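PDB 4IGU: CG5036 from Drosophila melanogaster, which probably acts through its RGS domain as a GTPase-activating protein that switches off G-protein alpha subunits, with GDP-dissociation inhibitor activity as well. Local coordinates for residues L76-E79 / D80-I84; I52-W55 / L56-D60; V90-S94 / R95-I99; I117-Y120 / T121-R125; R102-I105 / E106-T109. All coordinates share one frame; numbering follows the deposited sequence.

In the fold
Four of the five contacts are turns of helix or helix ends that pack onto one another in an all-helical RGS domain; interaction 5, centred about 21 Å from the chain centre, is a surface turn. Interactions 2 and 4, centred about 6 and 8 Å from the chain centre, are the most central; they lie on helices 50-61 and 113-132 and meet through W55 and Y120, and both combine regular i to i+4 bonds with side-chain packing. Interactions 1 and 3 are the end of helix 67-81 and the start of helix 94-103, joined by R97 and I82 O, and their chemistry is that of helix termini: a shared carbonyl, an aspartate cap and a bound water. Interaction 5 ends helix 94-103 with apolar and CH...O contacts.

Interaction 1 (L76-E79 / D80-I84)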
# COMPACT_ATOMS: atom_id res chain seq x y z
N LEU A 76 -8.24 13.35 6.89
CA LEU A 76 -6.78 13.42 6.75
C LEU A 76 -6.26 12.56 5.61
O LEU A 76 -5.41 12.99 4.83
CB LEU A 76 -6.09 13.04 8.07
CG LEU A 76 -5.78 14.23 8.96
CD1 LEU A 76 -5.34 13.78 10.33
CD2 LEU A 76 -4.71 15.09 8.31
N ILE A 77 -6.77 11.34 5.51
CA ILE A 77 -6.48 10.47 4.38
C ILE A 77 -6.81 11.17 3.07
O ILE A 77 -6.01 11.15 2.12
CB ILE A 77 -7.28 9.15 4.49
CG1 ILE A 77 -6.77 8.32 5.67
CG2 ILE A 77 -7.15 8.35 3.20
CD1 ILE A 77 -7.71 7.18 6.07
N TYR A 78 -7.98 11.80 2.98
CA TYR A 78 -8.32 12.48 1.72
C TYR A 78 -7.33 13.61 1.44
O TYR A 78 -6.82 13.73 0.32
CB TYR A 78 -9.74 13.04 1.76
CG TYR A 78 -10.25 13.51 0.41
CD1 TYR A 78 -9.91 14.76 -0.09
CD2 TYR A 78 -11.10 12.70 -0.35
CE1 TYR A 78 -10.39 15.20 -1.31
CE2 TYR A 78 -11.59 13.14 -1.58
CZ TYR A 78 -11.22 14.39 -2.05
OH TYR A 78 -11.70 14.85 -3.27
N GLU A 79 -7.05 14.41 2.46
CA GLU A 79 -6.12 15.53 2.32
C GLU A 79 -4.71 15.08 1.91
O GLU A 79 -4.04 15.73 1.10
CB GLU A 79 -6.05 16.31 3.64
CG GLU A 79 -5.29 17.62 3.49
CD GLU A 79 -5.05 18.34 4.80
OE1 GLU A 79 -5.65 17.93 5.83
OE2 GLU A 79 -4.27 19.32 4.80
N ASP A 80 -4.25 13.97 2.49
CA ASP A 80 -2.87 13.53 2.30
C ASP A 80 -2.65 12.74 1.02
O ASP A 80 -1.54 12.74 0.48
CB ASP A 80 -2.42 12.66 3.48
CG ASP A 80 -2.17 13.47 4.76
OD1 ASP A 80 -1.96 14.70 4.69
OD2 ASP A 80 -2.16 12.84 5.83
N TYR A 81 -3.69 12.08 0.52
CA TYR A 81 -3.52 11.17 -0.63
C TYR A 81 -4.38 11.40 -1.87
O TYR A 81 -4.07 10.86 -2.93
CB TYR A 81 -3.72 9.72 -0.19
CG TYR A 81 -2.79 9.33 0.92
CD1 TYR A 81 -1.42 9.20 0.69
CD2 TYR A 81 -3.27 9.08 2.19
CE1 TYR A 81 -0.56 8.84 1.70
CE2 TYR A 81 -2.43 8.71 3.21
CZ TYR A 81 -1.07 8.59 2.96
OH TYR A 81 -0.23 8.23 3.99
N ILE A 82 -5.45 12.17 -1.74
CA ILE A 82 -6.41 12.29 -2.85
C ILE A 82 -6.58 13.73 -3.31
O ILE A 82 -6.71 14.00 -4.52
CB ILE A 82 -7.77 11.68 -2.47
CG1 ILE A 82 -7.58 10.23 -2.03
CG2 ILE A 82 -8.76 11.79 -3.64
CD1 ILE A 82 -8.87 9.51 -1.65
N SER A 83 -6.58 14.66 -2.37
CA SER A 83 -6.79 16.08 -2.68
C SER A 83 -5.61 16.68 -3.42
O SER A 83 -4.49 16.17 -3.34
CB SER A 83 -7.00 16.86 -1.38
OG SER A 83 -7.09 18.24 -1.66
N ILE A 84 -5.85 17.80 -4.12
CA ILE A 84 -4.76 18.62 -4.68
C ILE A 84 -3.79 19.11 -3.60
O ILE A 84 -2.64 19.46 -3.90
CB ILE A 84 -5.30 19.85 -5.44
CG1 ILE A 84 -6.10 20.75 -4.49
CG2 ILE A 84 -6.15 19.38 -6.60
CD1 ILE A 84 -7.02 21.73 -5.19
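Y78 O accepts two backbone N-H groups, from I82 N and from S83 N, each at 2.9 Å, where helix 67-81 runs out into the following loop. The two donors come from opposite faces of the carbonyl plane. The bond from I82 is of the i to i+4 kind and that from S83 of the i to i+5 kind, so the last turn widens as I82 leaves helical backbone angles. In the two preceding bonds, D80 N reaches L76 O at 2.8 Å and Y81 N reaches I77 O at 3.0 Å. The CG of Y78 stands anti to the backbone N (chi1 -168°), which swings the ring forward along the helix to lie against the residues that close it. I82 CG2 rests over one ring face, 4.1 Å from the centroid and 23° from the ring normal, a CH-pi contact offset toward the rim; the two side chains cross at about a right angle. S83 CB approaches the same ring obliquely, 3.8 Å from Y78 CE1. On another side of the helix I77 CG2 meets Y81 CD2 at 4.1 Å, and both side chains pack on helix 50-61, where I77 touches F54 and Y81 touches L53. The phenol oxygen of Y78 hydrogen-bonds to N101 on helix 94-103, while S83 OG bonds to L85 N. The chemistry is thus divided: the doubly used carbonyl accepts the N-H groups of I82 and S83 as the helix ends, and the ring face holds I82 there, while the hydroxyl, bonded to N101, links the helix end to helix 94-103.

Interaction 2 (I52-W55 / L56-D60); sequences ILFW and LACED
L56 N donates to I52 O at 2.8 Å, the shortest of the four backbone bonds here, and it is followed by the i to i+4 bonds of A57, C58 and E59. On this regular helical frame each of two aromatic rings has one face met by the side chain one turn later. W55 has CG anti to its own N (chi1 -171°), which lays the indole along the helix toward E59. There E59 CG sits over the six-membered ring, 3.7 Å from its centroid and 14° off the normal, a CH-pi contact. The E59 chain bends at chi2, bringing the carboxylate back over the indole, where the planes lie 15° apart in a stack, while OE2 is held by Q116. F54 receives C58 SG over one face, 3.8 Å from the centroid and offset toward the rim: a cysteine sulfur-aromatic contact. L56 is shared between neighbours, CD2 lying 3.9 Å from W55 CE3 and CD1 beside I52 CG1. Helix 67-81 touches F54 through I77, and helix 113-132 meets W55 through the ring of Y120. Such i to i+4 side-chain pairing is that of a helix packed on several sides within an all-helical domain, here the RGS domain.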
# COMPACT_ATOMS: atom_id res chain seq x y z
N ILE A 52 1.28 2.67 -1.41
CA ILE A 52 1.19 1.76 -0.27
C ILE A 52 0.84 2.50 1.03
O ILE A 52 0.15 1.96 1.91
CB ILE A 52 2.48 0.89 -0.12
CG1 ILE A 52 2.19 -0.34 0.75
CG2 ILE A 52 3.65 1.73 0.41
CD1 ILE A 52 3.31 -1.36 0.77
N LEU A 53 1.29 3.74 1.16
CA LEU A 53 0.96 4.51 2.35
C LEU A 53 -0.55 4.79 2.40
O LEU A 53 -1.18 4.69 3.46
CB LEU A 53 1.79 5.80 2.41
CG LEU A 53 3.29 5.53 2.68
CD1 LEU A 53 4.17 6.70 2.30
CD2 LEU A 53 3.49 5.19 4.15
N PHE A 54 -1.14 5.10 1.25
CA PHE A 54 -2.60 5.28 1.18
C PHE A 54 -3.28 3.97 1.53
O PHE A 54 -4.23 3.94 2.33
CB PHE A 54 -3.02 5.73 -0.23
CG PHE A 54 -4.51 5.68 -0.49
CD1 PHE A 54 -5.38 6.55 0.16
CD2 PHE A 54 -5.04 4.79 -1.43
CE1 PHE A 54 -6.75 6.52 -0.10
CE2 PHE A 54 -6.42 4.76 -1.69
CZ PHE A 54 -7.27 5.62 -1.02
N TRP A 55 -2.79 2.88 0.96
CA TRP A 55 -3.38 1.56 1.19
C TRP A 55 -3.31 1.17 2.67
O TRP A 55 -4.27 0.66 3.24
CB TRP A 55 -2.72 0.49 0.30
CG TRP A 55 -3.46 -0.84 0.35
CD1 TRP A 55 -4.51 -1.23 -0.43
CD2 TRP A 55 -3.23 -1.91 1.27
NE1 TRP A 55 -4.93 -2.49 -0.06
CE2 TRP A 55 -4.16 -2.93 0.98
CE3 TRP A 55 -2.31 -2.12 2.32
CZ2 TRP A 55 -4.21 -4.13 1.69
CZ3 TRP A 55 -2.36 -3.32 3.02
CH2 TRP A 55 -3.30 -4.31 2.70
N LEU A 56 -2.17 1.43 3.29
CA LEU A 56 -2.04 1.16 4.72
C LEU A 56 -2.96 2.07 5.56
O LEU A 56 -3.49 1.66 6.59
CB LEU A 56 -0.59 1.32 5.15
CG LEU A 56 0.35 0.27 4.56
CD1 LEU A 56 1.79 0.70 4.78
CD2 LEU A 56 0.08 -1.09 5.18
N ALA A 57 -3.14 3.31 5.12
CA ALA A 57 -3.99 4.25 5.86
C ALA A 57 -5.44 3.78 5.83
O ALA A 57 -6.16 3.93 6.82
CB ALA A 57 -3.86 5.67 5.30
N CYS A 58 -5.88 3.27 4.69
CA CYS A 58 -7.21 2.69 4.58
C CYS A 58 -7.41 1.46 5.48
O CYS A 58 -8.47 1.30 6.08
CB CYS A 58 -7.54 2.34 3.13
SG CYS A 58 -7.70 3.80 2.05
N GLU A 59 -6.42 0.58 5.56
CA GLU A 59 -6.54 -0.58 6.46
C GLU A 59 -6.63 -0.14 7.91
O GLU A 59 -7.39 -0.70 8.70
CB GLU A 59 -5.35 -1.54 6.28
CG GLU A 59 -5.32 -2.24 4.93
CD GLU A 59 -6.44 -3.26 4.81
OE1 GLU A 59 -6.31 -4.34 5.43
OE2 GLU A 59 -7.46 -2.97 4.12
N ASP A 60 -5.86 0.88 8.27
CA ASP A 60 -5.89 1.38 9.63
C ASP A 60 -7.25 2.02 9.95
O ASP A 60 -7.79 1.84 11.05
CB ASP A 60 -4.76 2.39 9.82
CG ASP A 60 -4.77 3.00 11.19
OD1 ASP A 60 -4.25 2.35 12.12
OD2 ASP A 60 -5.31 4.12 11.33

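Interaction 3 (V90-S94 / R95-I99)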
# COMPACT_ATOMS: atom_id res chain seq x y z
N VAL A 90 -2.54 9.84 -5.10
CA VAL A 90 -2.70 8.56 -5.77
C VAL A 90 -3.57 8.77 -7.01
O VAL A 90 -4.38 9.70 -7.06
CB VAL A 90 -3.34 7.50 -4.84
CG1 VAL A 90 -2.40 7.14 -3.69
CG2 VAL A 90 -4.69 7.98 -4.31
N SER A 91 -3.40 7.91 -8.01
CA SER A 91 -4.10 8.08 -9.29
C SER A 91 -5.46 7.40 -9.25
O SER A 91 -5.53 6.17 -9.15
CB SER A 91 -3.26 7.51 -10.44
OG SER A 91 -1.93 7.98 -10.40
N LEU A 92 -6.53 8.19 -9.33
CA LEU A 92 -7.89 7.65 -9.31
C LEU A 92 -8.66 8.20 -10.50
O LEU A 92 -8.51 9.37 -10.84
CB LEU A 92 -8.61 8.05 -8.01
CG LEU A 92 -7.96 7.68 -6.67
CD1 LEU A 92 -8.73 8.28 -5.50
CD2 LEU A 92 -7.86 6.18 -6.52
N ASP A 93 -9.48 7.36 -11.14
CA ASP A 93 -10.31 7.84 -12.25
C ASP A 93 -11.48 8.68 -11.73
O ASP A 93 -11.79 8.64 -10.55
CB ASP A 93 -10.77 6.67 -13.15
CG ASP A 93 -11.60 5.63 -12.39
OD1 ASP A 93 -12.51 6.01 -11.62
OD2 ASP A 93 -11.35 4.42 -12.57
N SER A 94 -12.13 9.44 -12.61
CA SER A 94 -13.18 10.34 -12.14
C SER A 94 -14.38 9.61 -11.54
O SER A 94 -15.03 10.13 -10.64
CB SER A 94 -13.61 11.31 -13.25
OG SER A 94 -14.03 10.61 -14.41
N ARG A 95 -14.68 8.41 -12.02
CA ARG A 95 -15.76 7.63 -11.41
C ARG A 95 -15.50 7.36 -9.93
O ARG A 95 -16.38 7.53 -9.08
CB ARG A 95 -15.95 6.31 -12.15
CG ARG A 95 -17.23 5.55 -11.76
CD ARG A 95 -17.23 4.12 -12.30
NE ARG A 95 -16.14 3.33 -11.74
CZ ARG A 95 -16.18 2.70 -10.57
NH1 ARG A 95 -15.12 2.02 -10.15
NH2 ARG A 95 -17.28 2.73 -9.82
N VAL A 96 -14.28 6.92 -9.61
CA VAL A 96 -13.94 6.60 -8.23
C VAL A 96 -13.81 7.88 -7.37
O VAL A 96 -14.22 7.91 -6.21
CB VAL A 96 -12.65 5.76 -8.17
CG1 VAL A 96 -12.09 5.66 -6.73
CG2 VAL A 96 -12.91 4.37 -8.75
N ARG A 97 -13.22 8.93 -7.94
CA ARG A 97 -13.10 10.18 -7.18
C ARG A 97 -14.45 10.73 -6.74
O ARG A 97 -14.60 11.22 -5.61
CB ARG A 97 -12.36 11.25 -8.00
CG ARG A 97 -10.86 11.06 -8.03
CD ARG A 97 -10.16 12.24 -8.71
NE ARG A 97 -8.80 12.38 -8.20
CZ ARG A 97 -8.44 13.18 -7.20
NH1 ARG A 97 -9.34 13.96 -6.59
NH2 ARG A 97 -7.17 13.21 -6.81
N GLU A 98 -15.44 10.64 -7.63
CA GLU A 98 -16.78 11.13 -7.35
C GLU A 98 -17.46 10.32 -6.27
O GLU A 98 -18.18 10.87 -5.44
CB GLU A 98 -17.62 11.13 -8.63
CG GLU A 98 -17.23 12.19 -9.63
CD GLU A 98 -17.27 13.60 -9.02
OE1 GLU A 98 -18.18 13.87 -8.19
OE2 GLU A 98 -16.40 14.42 -9.36
N ILE A 99 -17.23 9.00 -6.28
CA ILE A 99 -17.78 8.13 -5.25
C ILE A 99 -17.20 8.47 -3.88
O ILE A 99 -17.95 8.60 -2.91
CB ILE A 99 -17.52 6.63 -5.55
CG1 ILE A 99 -18.33 6.19 -6.78
CG2 ILE A 99 -17.91 5.77 -4.35
CD1 ILE A 99 -18.02 4.78 -7.28
O HOH W 1 -6.52 11.06 -8.77
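D93 OD1 takes the backbone N-H of V96 at 2.8 Å, with 161° at the hydrogen, and thereby caps the N-terminus of helix 94-103. D93 is the N-cap residue. Its CG lies between the backbone N and the carbonyl carbon (chi1 59°), a torsion that turns the carboxylate back over the first turn. The donor meets OD1 nearly along the C-O bond direction, and V96 CG2 lies 3.3 Å from the same oxygen. The backbone carbonyl of D93 begins the regular pattern by accepting R97 N at 3.0 Å, and S94 O does likewise for E98 N. Beside the cap L92 makes apolar contacts: its CB touches R97 CG at 3.8 Å, and its CD2 packs more loosely on V96 CG1. Farther along the extended R97 chain, NE donates to a water at 2.7 Å, which sits at the guanidinium edge, in its plane. That water also accepts from L92 N and donates to V90 O, so one molecule links the arginine to two backbone groups of the incoming loop. Outside these residues, D93 OD2 accepts from Q118 NE2 and R97 NH2 bonds to I82 O, while R95 NH1 forms a salt bridge with E114. The carboxylate probably also interacts favourably with the positive end of the helix dipole, so the cap would combine a directed bond with electrostatic stabilisation, while the water adds a polar link from R97 to V90 and L92.

Interaction 4 (I117-Y120 / T121-R125)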
# COMPACT_ATOMS: atom_id res chain seq x y z
N ILE A 117 -9.06 -0.43 -3.53
CA ILE A 117 -8.96 -1.56 -4.46
C ILE A 117 -8.21 -1.19 -5.73
O ILE A 117 -7.35 -1.94 -6.22
CB ILE A 117 -10.35 -2.09 -4.85
CG1 ILE A 117 -11.09 -2.61 -3.62
CG2 ILE A 117 -10.24 -3.18 -5.90
CD1 ILE A 117 -12.57 -2.89 -3.88
N GLN A 118 -8.55 -0.04 -6.29
CA GLN A 118 -7.88 0.45 -7.50
C GLN A 118 -6.38 0.60 -7.26
O GLN A 118 -5.55 0.22 -8.10
CB GLN A 118 -8.52 1.79 -7.88
CG GLN A 118 -8.14 2.33 -9.24
CD GLN A 118 -9.23 3.22 -9.83
OE1 GLN A 118 -9.14 4.45 -9.81
NE2 GLN A 118 -10.27 2.59 -10.37
N ILE A 119 -6.01 1.12 -6.10
CA ILE A 119 -4.59 1.28 -5.77
C ILE A 119 -3.90 -0.07 -5.46
O ILE A 119 -2.75 -0.28 -5.85
CB ILE A 119 -4.38 2.30 -4.63
CG1 ILE A 119 -4.94 3.67 -5.03
CG2 ILE A 119 -2.90 2.40 -4.27
CD1 ILE A 119 -4.36 4.21 -6.31
N TYR A 120 -4.59 -0.98 -4.78
CA TYR A 120 -4.04 -2.33 -4.59
C TYR A 120 -3.80 -3.04 -5.92
O TYR A 120 -2.78 -3.71 -6.10
CB TYR A 120 -4.96 -3.17 -3.69
CG TYR A 120 -4.43 -4.56 -3.35
CD1 TYR A 120 -4.66 -5.64 -4.20
CD2 TYR A 120 -3.73 -4.78 -2.17
CE1 TYR A 120 -4.19 -6.92 -3.88
CE2 TYR A 120 -3.26 -6.05 -1.84
CZ TYR A 120 -3.49 -7.11 -2.70
OH TYR A 120 -3.02 -8.37 -2.37
N THR A 121 -4.74 -2.89 -6.86
CA THR A 121 -4.64 -3.52 -8.17
C THR A 121 -3.47 -2.92 -8.95
O THR A 121 -2.75 -3.61 -9.67
CB THR A 121 -5.95 -3.35 -8.97
OG1 THR A 121 -7.03 -3.97 -8.25
CG2 THR A 121 -5.84 -3.98 -10.36
N LEU A 122 -3.28 -1.61 -8.77
CA LEU A 122 -2.18 -0.89 -9.38
C LEU A 122 -0.82 -1.43 -8.91
O LEU A 122 0.04 -1.76 -9.72
CB LEU A 122 -2.32 0.60 -9.03
CG LEU A 122 -1.26 1.60 -9.49
CD1 LEU A 122 -0.98 1.38 -10.94
CD2 LEU A 122 -1.77 3.01 -9.26
N MET A 123 -0.63 -1.50 -7.59
CA MET A 123 0.61 -2.05 -7.04
C MET A 123 0.80 -3.50 -7.48
O MET A 123 1.92 -3.94 -7.77
CB MET A 123 0.59 -1.99 -5.51
CG MET A 123 0.77 -0.57 -4.94
SD MET A 123 0.76 -0.59 -3.13
CE MET A 123 -0.87 -1.26 -2.78
N HIS A 124 -0.29 -4.25 -7.52
CA HIS A 124 -0.23 -5.66 -7.87
C HIS A 124 0.24 -5.89 -9.31
O HIS A 124 1.02 -6.81 -9.58
CB HIS A 124 -1.60 -6.30 -7.69
CG HIS A 124 -1.60 -7.79 -7.79
ND1 HIS A 124 -2.76 -8.53 -7.78
CD2 HIS A 124 -0.59 -8.68 -7.91
CE1 HIS A 124 -2.47 -9.82 -7.88
NE2 HIS A 124 -1.15 -9.93 -7.96
N ARG A 125 -0.22 -5.05 -10.22
CA ARG A 125 -0.01 -5.29 -11.64
C ARG A 125 1.17 -4.52 -12.21
O ARG A 125 1.80 -4.95 -13.17
CB ARG A 125 -1.28 -4.94 -12.41
CG ARG A 125 -2.45 -5.85 -12.11
CD ARG A 125 -2.32 -7.15 -12.88
NE ARG A 125 -2.33 -8.34 -12.02
CZ ARG A 125 -3.43 -8.91 -11.54
NH1 ARG A 125 -4.63 -8.40 -11.82
NH2 ARG A 125 -3.35 -10.00 -10.78
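T121 reaches back to I117 because its OG1 stands beside its own backbone N (chi1 -60°), and M123 folds back on the preceding turn because its chain bends at chi3. The first torsion lets T121 OG1 donate to I117 O at 2.9 Å. T121 N gives the same carbonyl a second bond, also 2.9 Å, and the two donors come from opposite faces of the carbonyl plane; the hydroxyl stands 39° out of it, above the plane and away from a lone-pair direction. One oxygen therefore serves both the backbone N-H and the side-chain hydroxyl of T121. The bend in M123 brings its CE to 3.7 Å from I119 O and 3.8 Å from Y120 CA, so that the methyl lies against the backbone one turn earlier. The remaining bonds are those of a regular helix, with M123 N to I119 O the straightest across these segments, 172° at the hydrogen; toward R125 a wider pi-type turn appears. On the apolar side I119 CD1 and L122 CD2 lie side by side, 4.1 Å apart and pointing the same way. The Y120 ring and the H124 ring follow one another along the helix without close contact, Y120 CE1 and H124 ND1 being 4.5 Å apart. Both rings meet F26, the H124 ring stacking on it. Helix 113-132 thus packs against helix 50-61, through I119, L122 and M123, and against helix 26-30, where Y120 and M123 both touch M30.

Interaction 5 (R102-I105 / E106-T109)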
# COMPACT_ATOMS: atom_id res chain seq x y z
N ARG A 102 -18.53 11.81 -2.52
CA ARG A 102 -19.86 11.68 -1.95
C ARG A 102 -19.80 10.94 -0.61
O ARG A 102 -20.53 11.30 0.31
CB ARG A 102 -20.83 10.99 -2.94
CG ARG A 102 -21.06 11.82 -4.22
CD ARG A 102 -22.20 11.27 -5.11
NE ARG A 102 -21.81 10.09 -5.90
CZ ARG A 102 -21.32 10.14 -7.14
NH1 ARG A 102 -21.00 9.02 -7.78
NH2 ARG A 102 -21.16 11.31 -7.74
N ASN A 103 -18.93 9.93 -0.51
CA ASN A 103 -18.81 9.15 0.74
C ASN A 103 -18.23 9.97 1.88
O ASN A 103 -18.31 9.56 3.04
CB ASN A 103 -17.93 7.90 0.56
CG ASN A 103 -18.60 6.82 -0.27
OD1 ASN A 103 -19.79 6.89 -0.55
ND2 ASN A 103 -17.83 5.80 -0.64
N MET A 104 -17.61 11.10 1.56
CA MET A 104 -16.94 11.90 2.57
C MET A 104 -17.89 12.83 3.30
O MET A 104 -17.49 13.51 4.26
CB MET A 104 -15.78 12.71 1.96
CG MET A 104 -14.50 11.88 1.80
SD MET A 104 -13.83 11.26 3.38
CE MET A 104 -13.50 12.78 4.28
N ILE A 105 -19.14 12.87 2.86
CA ILE A 105 -20.12 13.71 3.56
C ILE A 105 -20.41 13.13 4.94
O ILE A 105 -20.53 13.87 5.92
CB ILE A 105 -21.43 13.90 2.75
CG1 ILE A 105 -21.14 14.54 1.39
CG2 ILE A 105 -22.42 14.78 3.50
CD1 ILE A 105 -20.46 15.89 1.49
N GLU A 106 -20.54 11.81 5.00
CA GLU A 106 -20.68 11.12 6.29
C GLU A 106 -19.76 9.91 6.25
O GLU A 106 -20.19 8.81 5.93
CB GLU A 106 -22.13 10.69 6.52
CG GLU A 106 -22.45 10.34 7.98
CD GLU A 106 -23.95 10.19 8.22
OE1 GLU A 106 -24.32 9.50 9.20
OE2 GLU A 106 -24.75 10.76 7.44
N PRO A 107 -18.47 10.12 6.55
CA PRO A 107 -17.50 9.05 6.36
C PRO A 107 -17.83 7.78 7.14
O PRO A 107 -18.33 7.83 8.28
CB PRO A 107 -16.18 9.68 6.86
CG PRO A 107 -16.39 11.15 6.65
CD PRO A 107 -17.83 11.38 6.98
N THR A 108 -17.57 6.65 6.50
CA THR A 108 -17.60 5.35 7.16
C THR A 108 -16.25 4.65 6.94
O THR A 108 -15.39 5.15 6.20
CB THR A 108 -18.72 4.45 6.61
OG1 THR A 108 -18.39 4.02 5.28
CG2 THR A 108 -20.08 5.17 6.59
N THR A 109 -16.05 3.49 7.56
CA THR A 109 -14.82 2.74 7.38
C THR A 109 -14.66 2.20 5.96
O THR A 109 -13.59 1.71 5.59
CB THR A 109 -14.75 1.54 8.34
OG1 THR A 109 -15.98 0.80 8.27
CG2 THR A 109 -14.51 2.01 9.76
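M104 against P107 is a local apolar contact across a turn, at the point where helix 94-103 gives way to the loop leading to helix 113-132. It is a surface contact, centred about 21 Å from the centre of the chain. The methyl M104 CE lies 4.1 Å from P107 CG, and the sulfur SD is almost as close to the same carbon at 4.2 Å. The methionine chain gets there by bending twice, at chi2 (-62°) and chi3 (-60°), which curls its end back toward the proline ring; the two side chains cross at about a right angle. The proline ring also leans on the backbone of the turn: CG and CD each lie 3.5 Å from M104 O. At P107 the alpha carbon makes a further contact of its own, a CA-H...O approach to N103 O at 3.5 Å with 144° at the hydrogen. Having no N-H, the proline cannot continue the i to i+4 pattern by donating to N103 O, and the weaker carbon donor lies at that oxygen instead. Within 102-105 a weak backbone bond joins I105 N to R102 O at 3.3 Å. E106 leaves helical backbone angles, turning the chain out of the helical path before P107. N103 ND2 bonds to T111 O, tying the helix end to the later part of the loop. M104 and P107 together face helix 67-81, both touching A74, with R75 also meeting M104 and E71 meeting P107, so the turn is laid against the flank of that helix.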